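Side-chain contacts in suppressor of fused homolog (Drosophila melanogaster, PDB 6LPH), which binds the kinase Fused and probably sequesters DNA-binding transcription factors in Hedgehog signalling, and is represented here by its N-terminal part: residues H73-G78 with P179-I184; Q137-Y142 with N148-G153. One frame throughout, in Å; residues are numbered along the deposited sequence.

Interaction 1. Residues H73-G78 with P179-I184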
loop_
_atom_site.group_PDB
_atom_site.type_symbol
_atom_site.label_atom_id
_atom_site.label_comp_id
_atom_site.label_asym_id
_atom_site.label_seq_id
_atom_site.Cartn_x
_atom_site.Cartn_y
_atom_site.Cartn_z
ATOM N N HIS A 73 6.785 4.508 1.441
ATOM C CA HIS A 73 6.338 3.098 1.666
ATOM C C HIS A 73 5.217 3.115 2.707
ATOM O O HIS A 73 5.410 3.626 3.839
ATOM C CB HIS A 73 7.522 2.289 2.139
ATOM C CG HIS A 73 7.280 0.797 2.279
ATOM N ND1 HIS A 73 8.110 0.013 3.011
ATOM C CD2 HIS A 73 6.302 -0.051 1.756
ATOM C CE1 HIS A 73 7.702 -1.277 2.963
ATOM N NE2 HIS A 73 6.609 -1.336 2.182
ATOM N N TYR A 74 4.038 2.639 2.311
ATOM C CA TYR A 74 2.860 2.643 3.177
ATOM C C TYR A 74 2.559 1.231 3.660
ATOM O O TYR A 74 2.629 0.304 2.860
ATOM C CB TYR A 74 1.654 3.116 2.375
ATOM C CG TYR A 74 1.873 4.539 1.876
ATOM C CD1 TYR A 74 2.608 4.786 0.718
ATOM C CD2 TYR A 74 1.401 5.618 2.609
ATOM C CE1 TYR A 74 2.796 6.126 0.249
ATOM C CE2 TYR A 74 1.570 6.961 2.140
ATOM C CZ TYR A 74 2.303 7.182 0.968
ATOM O OH TYR A 74 2.532 8.466 0.511
ATOM N N ILE A 75 2.227 1.076 4.949
ATOM C CA ILE A 75 1.883 -0.286 5.516
ATOM C C ILE A 75 0.615 -0.194 6.363
ATOM O O ILE A 75 0.542 0.652 7.261
ATOM C CB ILE A 75 3.034 -0.925 6.320
ATOM C CG1 ILE A 75 4.319 -0.976 5.493
ATOM C CG2 ILE A 75 2.650 -2.371 6.768
ATOM C CD1 ILE A 75 5.266 0.155 5.792
ATOM N N SER A 76 -0.393 -1.033 6.062
ATOM C CA SER A 76 -1.685 -0.985 6.775
ATOM C C SER A 76 -1.684 -1.861 8.011
ATOM O O SER A 76 -0.911 -2.840 8.105
ATOM C CB SER A 76 -2.837 -1.476 5.864
ATOM O OG SER A 76 -2.834 -2.921 5.741
ATOM N N PHE A 77 -2.574 -1.528 8.949
ATOM C CA PHE A 77 -2.804 -2.360 10.140
ATOM C C PHE A 77 -4.300 -2.462 10.306
ATOM O O PHE A 77 -4.972 -1.433 10.554
ATOM C CB PHE A 77 -2.263 -1.693 11.404
ATOM C CG PHE A 77 -0.779 -1.440 11.392
ATOM C CD1 PHE A 77 -0.244 -0.344 10.702
ATOM C CD2 PHE A 77 0.082 -2.245 12.141
ATOM C CE1 PHE A 77 1.123 -0.086 10.713
ATOM C CE2 PHE A 77 1.449 -1.972 12.164
ATOM C CZ PHE A 77 1.973 -0.894 11.446
ATOM N N GLY A 78 -4.818 -3.686 10.200
ATOM C CA GLY A 78 -6.229 -3.946 10.430
ATOM C C GLY A 78 -6.819 -5.112 9.666
ATOM O O GLY A 78 -7.824 -5.651 10.105
ATOM N N PRO A 179 8.758 -6.948 -1.252
ATOM C CA PRO A 179 10.125 -7.476 -1.330
ATOM C C PRO A 179 10.911 -7.351 -0.009
ATOM O O PRO A 179 11.774 -8.180 0.272
ATOM C CB PRO A 179 10.775 -6.610 -2.435
ATOM C CG PRO A 179 9.995 -5.335 -2.426
ATOM C CD PRO A 179 8.585 -5.714 -2.052
ATOM N N GLN A 180 10.622 -6.317 0.776
ATOM C CA GLN A 180 11.282 -6.083 2.072
ATOM C C GLN A 180 10.599 -6.856 3.178
ATOM O O GLN A 180 11.256 -7.455 4.046
ATOM C CB GLN A 180 11.106 -4.619 2.461
ATOM C CG GLN A 180 12.354 -3.844 2.458
ATOM C CD GLN A 180 12.097 -2.390 2.707
ATOM O OE1 GLN A 180 10.997 -1.872 2.437
ATOM N NE2 GLN A 180 13.110 -1.707 3.231
ATOM N N LEU A 181 9.272 -6.797 3.184
ATOM C CA LEU A 181 8.531 -7.278 4.361
ATOM C C LEU A 181 8.229 -8.760 4.301
ATOM O O LEU A 181 8.161 -9.407 5.338
ATOM C CB LEU A 181 7.253 -6.481 4.597
ATOM C CG LEU A 181 7.461 -4.969 4.746
ATOM C CD1 LEU A 181 6.148 -4.294 5.089
ATOM C CD2 LEU A 181 8.528 -4.676 5.787
ATOM N N GLY A 182 8.036 -9.275 3.086
ATOM C CA GLY A 182 7.756 -10.696 2.889
ATOM C C GLY A 182 6.531 -11.180 3.662
ATOM O O GLY A 182 5.474 -10.561 3.641
ATOM N N CYS A 183 6.675 -12.300 4.361
ATOM C CA CYS A 183 5.547 -12.880 5.074
ATOM C C CYS A 183 6.085 -13.256 6.450
ATOM O O CYS A 183 7.212 -13.708 6.550
ATOM C CB CYS A 183 5.026 -14.118 4.323
ATOM S SG CYS A 183 4.593 -13.829 2.569
ATOM N N ILE A 184 5.305 -13.033 7.502
ATOM C CA ILE A 184 5.778 -13.315 8.857
ATOM C C ILE A 184 4.750 -14.113 9.659
ATOM O O ILE A 184 3.544 -14.128 9.327
ATOM C CB ILE A 184 6.102 -12.034 9.652
ATOM C CG1 ILE A 184 4.809 -11.237 9.964
ATOM C CG2 ILE A 184 7.114 -11.144 8.905
ATOM C CD1 ILE A 184 5.050 -9.990 10.806
#

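Interaction 2. Residues Q137-Y142 with N148-G153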
loop_
_atom_site.group_PDB
_atom_site.type_symbol
_atom_site.label_atom_id
_atom_site.label_comp_id
_atom_site.label_asym_id
_atom_site.label_seq_id
_atom_site.Cartn_x
_atom_site.Cartn_y
_atom_site.Cartn_z
ATOM N N GLN A 137 -7.569 2.163 2.616
ATOM C CA GLN A 137 -8.849 1.975 3.327
ATOM C C GLN A 137 -9.901 1.394 2.391
ATOM O O GLN A 137 -10.629 0.472 2.777
ATOM C CB GLN A 137 -9.392 3.250 3.959
ATOM C CG GLN A 137 -8.571 3.832 5.077
ATOM C CD GLN A 137 -8.690 3.063 6.392
ATOM O OE1 GLN A 137 -9.342 2.001 6.469
ATOM N NE2 GLN A 137 -8.051 3.607 7.445
ATOM N N ALA A 138 -9.952 1.920 1.167
ATOM C CA ALA A 138 -10.953 1.520 0.183
ATOM C C ALA A 138 -10.696 0.064 -0.259
ATOM O O ALA A 138 -11.641 -0.719 -0.425
ATOM C CB ALA A 138 -10.950 2.466 -1.023
ATOM N N ILE A 139 -9.429 -0.300 -0.451
ATOM C CA ILE A 139 -9.118 -1.695 -0.789
ATOM C C ILE A 139 -9.454 -2.602 0.402
ATOM O O ILE A 139 -10.049 -3.676 0.229
ATOM C CB ILE A 139 -7.657 -1.902 -1.282
ATOM C CG1 ILE A 139 -7.416 -1.133 -2.596
ATOM C CG2 ILE A 139 -7.326 -3.415 -1.416
ATOM C CD1 ILE A 139 -5.935 -0.896 -2.874
ATOM N N GLY A 140 -9.097 -2.153 1.602
ATOM C CA GLY A 140 -9.527 -2.812 2.829
ATOM C C GLY A 140 -11.029 -3.066 2.904
ATOM O O GLY A 140 -11.447 -4.176 3.235
ATOM N N ARG A 141 -11.844 -2.059 2.583
ATOM C CA ARG A 141 -13.314 -2.229 2.603
ATOM C C ARG A 141 -13.758 -3.257 1.585
ATOM O O ARG A 141 -14.621 -4.078 1.861
ATOM C CB ARG A 141 -14.063 -0.911 2.324
ATOM C CG ARG A 141 -14.401 -0.101 3.562
ATOM C CD ARG A 141 -15.243 1.134 3.224
ATOM N NE ARG A 141 -14.497 2.062 2.364
ATOM C CZ ARG A 141 -13.669 3.003 2.812
ATOM N NH1 ARG A 141 -13.498 3.166 4.113
ATOM N NH2 ARG A 141 -13.006 3.784 1.966
ATOM N N TYR A 142 -13.140 -3.215 0.409
ATOM C CA TYR A 142 -13.470 -4.118 -0.670
ATOM C C TYR A 142 -13.245 -5.573 -0.174
ATOM O O TYR A 142 -14.138 -6.429 -0.288
ATOM C CB TYR A 142 -12.595 -3.767 -1.889
ATOM C CG TYR A 142 -12.644 -4.781 -3.000
ATOM C CD1 TYR A 142 -13.861 -5.115 -3.608
ATOM C CD2 TYR A 142 -11.488 -5.405 -3.451
ATOM C CE1 TYR A 142 -13.913 -6.035 -4.643
ATOM C CE2 TYR A 142 -11.531 -6.336 -4.497
ATOM C CZ TYR A 142 -12.747 -6.643 -5.073
ATOM O OH TYR A 142 -12.818 -7.555 -6.094
ATOM N N ASN A 148 -13.113 -11.924 0.019
ATOM C CA ASN A 148 -11.909 -12.427 -0.666
ATOM C C ASN A 148 -10.654 -11.727 -0.123
ATOM O O ASN A 148 -10.595 -10.498 -0.090
ATOM C CB ASN A 148 -11.918 -12.238 -2.214
ATOM C CG ASN A 148 -13.312 -12.170 -2.847
ATOM O OD1 ASN A 148 -14.209 -12.966 -2.550
ATOM N ND2 ASN A 148 -13.473 -11.227 -3.781
ATOM N N GLY A 149 -9.664 -12.508 0.305
ATOM C CA GLY A 149 -8.337 -11.990 0.624
ATOM C C GLY A 149 -7.582 -11.766 -0.690
ATOM O O GLY A 149 -8.107 -12.026 -1.774
ATOM N N LEU A 150 -6.355 -11.273 -0.609
ATOM C CA LEU A 150 -5.568 -11.040 -1.814
ATOM C C LEU A 150 -4.396 -11.979 -1.792
ATOM O O LEU A 150 -3.877 -12.251 -0.715
ATOM C CB LEU A 150 -5.076 -9.597 -1.848
ATOM C CG LEU A 150 -6.188 -8.537 -1.982
ATOM C CD1 LEU A 150 -5.618 -7.134 -1.783
ATOM C CD2 LEU A 150 -6.857 -8.645 -3.347
ATOM N N CYS A 151 -4.011 -12.493 -2.962
ATOM C CA CYS A 151 -2.838 -13.367 -3.111
ATOM C C CYS A 151 -1.855 -12.727 -4.103
ATOM O O CYS A 151 -2.251 -11.927 -4.959
ATOM C CB CYS A 151 -3.219 -14.758 -3.652
ATOM S SG CYS A 151 -4.679 -15.579 -2.940
ATOM N N PHE A 152 -0.588 -13.106 -4.014
ATOM C CA PHE A 152 0.415 -12.641 -4.978
ATOM C C PHE A 152 0.044 -13.075 -6.402
ATOM O O PHE A 152 -0.285 -14.240 -6.651
ATOM C CB PHE A 152 1.816 -13.126 -4.598
ATOM C CG PHE A 152 2.125 -12.974 -3.140
ATOM C CD1 PHE A 152 1.808 -11.785 -2.462
ATOM C CD2 PHE A 152 2.717 -14.032 -2.422
ATOM C CE1 PHE A 152 2.084 -11.646 -1.099
ATOM C CE2 PHE A 152 2.997 -13.897 -1.056
ATOM C CZ PHE A 152 2.684 -12.708 -0.396
ATOM N N GLY A 153 0.065 -12.122 -7.315
ATOM C CA GLY A 153 -0.330 -12.387 -8.678
ATOM C C GLY A 153 -1.747 -11.916 -8.997
ATOM O O GLY A 153 -2.078 -11.808 -10.165
#

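Interaction 1. Residues H73-G78 with P179-I184
Leu-181 drives its CD1 methyl toward the pair His-73 and Ile-75, and this is the tight end of the contact. CD1 lies 3.8 Å from Ile-75 CG1 and 4.0 Å from His-73 CE1, the leucine and the imidazole reaching toward each other from the two facing segments. Ile-75 completes the cluster within its own strand: its chi2 of 98°, well away from a staggered value, places CD1 over the centre of the His-73 ring, 3.9 Å above the plane. The strand 71-77 and the interrupted strand 172-186 belong to one mixed sheet but are not neighbours in it; strands 97-109 and 189-199 run between them, and Leu-181 also touches Thr-105 and Phe-193 on these. With CG anti to the backbone N (chi1 -174°), the imidazole of His-73 is bonded through ND1 to Tyr-29 OH and through NE2 to Asp-178 OD1, while Asp-178 OD2 accepts the amides of Gln-180, an Asx turn, and Leu-181. Replacing His-73 with alanine would probably leave Asp-178 OD1 and the Tyr-29 hydroxyl without this partner and open a gap beside Leu-181 CD1. Toward solvent the fit is looser: the partly exposed Gln-180 runs alongside the ring with its chain pointing the other way, amide and imidazole planes 26° apart. Its OE1, 3.4 Å from His-73 CE1, makes no hydrogen bond to the ring and accepts instead from Arg-107 NH2.

Interaction 2. Residues Q137-Y142 with N148-G153
Asn-148 opens the second segment opposite Tyr-142, on the solvent side of the contact. Its ND2 stands 4.4 Å from Tyr-142 OH, too far for a hydrogen bond, so the amide and the phenol merely lie near each other. The tyrosine reaches this far because its CG is anti to the backbone N (chi1 169°), carrying the hydroxyl end of the ring nearer to the loop than its CB direction would suggest. After Gly-149 the chain brings Leu-150 round to the helix, where its CD1 meets Ile-139 CG2 at 4.1 Å, the two side chains crossing at about a right angle. The CA atoms of Ile-139 and Leu-150 remain 10.0 Å apart, so the distance is spanned by side chains alone. Both residues also touch Leu-104 on strand 97-109; Leu-150 adds Phe-102, and Ile-139 adds Leu-173 and Ile-196, which sets the helix 131-146 and its following loop against the sheet. Beyond Leu-150 the chain leaves the helix and leads into the sheet, Gly-153 pairing through its backbone with Val-175. Across the two segments there is neither a hydrogen bond nor a charge pair, which implies a nondirectional van der Waals contact between Leu-150 and Ile-139, its position probably set as much by their shared packing on Leu-104 as by their own touch.

In the fold
The centres of interactions 1 and 2 lie about 13 Å apart, and along the chain interaction 2 is nested inside the loop that interaction 1 closes. Strand 97-109 relates them: Thr-105 meets the side chains of interaction 1 and the adjacent Leu-104 those of interaction 2, consistent with packing on opposite faces of the sheet. The contacts also touch directly, Phe-152 CZ lying 3.7 Å from Cys-183 SG, so Phe-152, near the end of segment 148-153, meets Cys-183, where strand 172-186 resumes. An apolar side chain of the bound peptide packs on Gln-137, at the start of helix segment 137-142 and away from the side chains that meet segment 148-153.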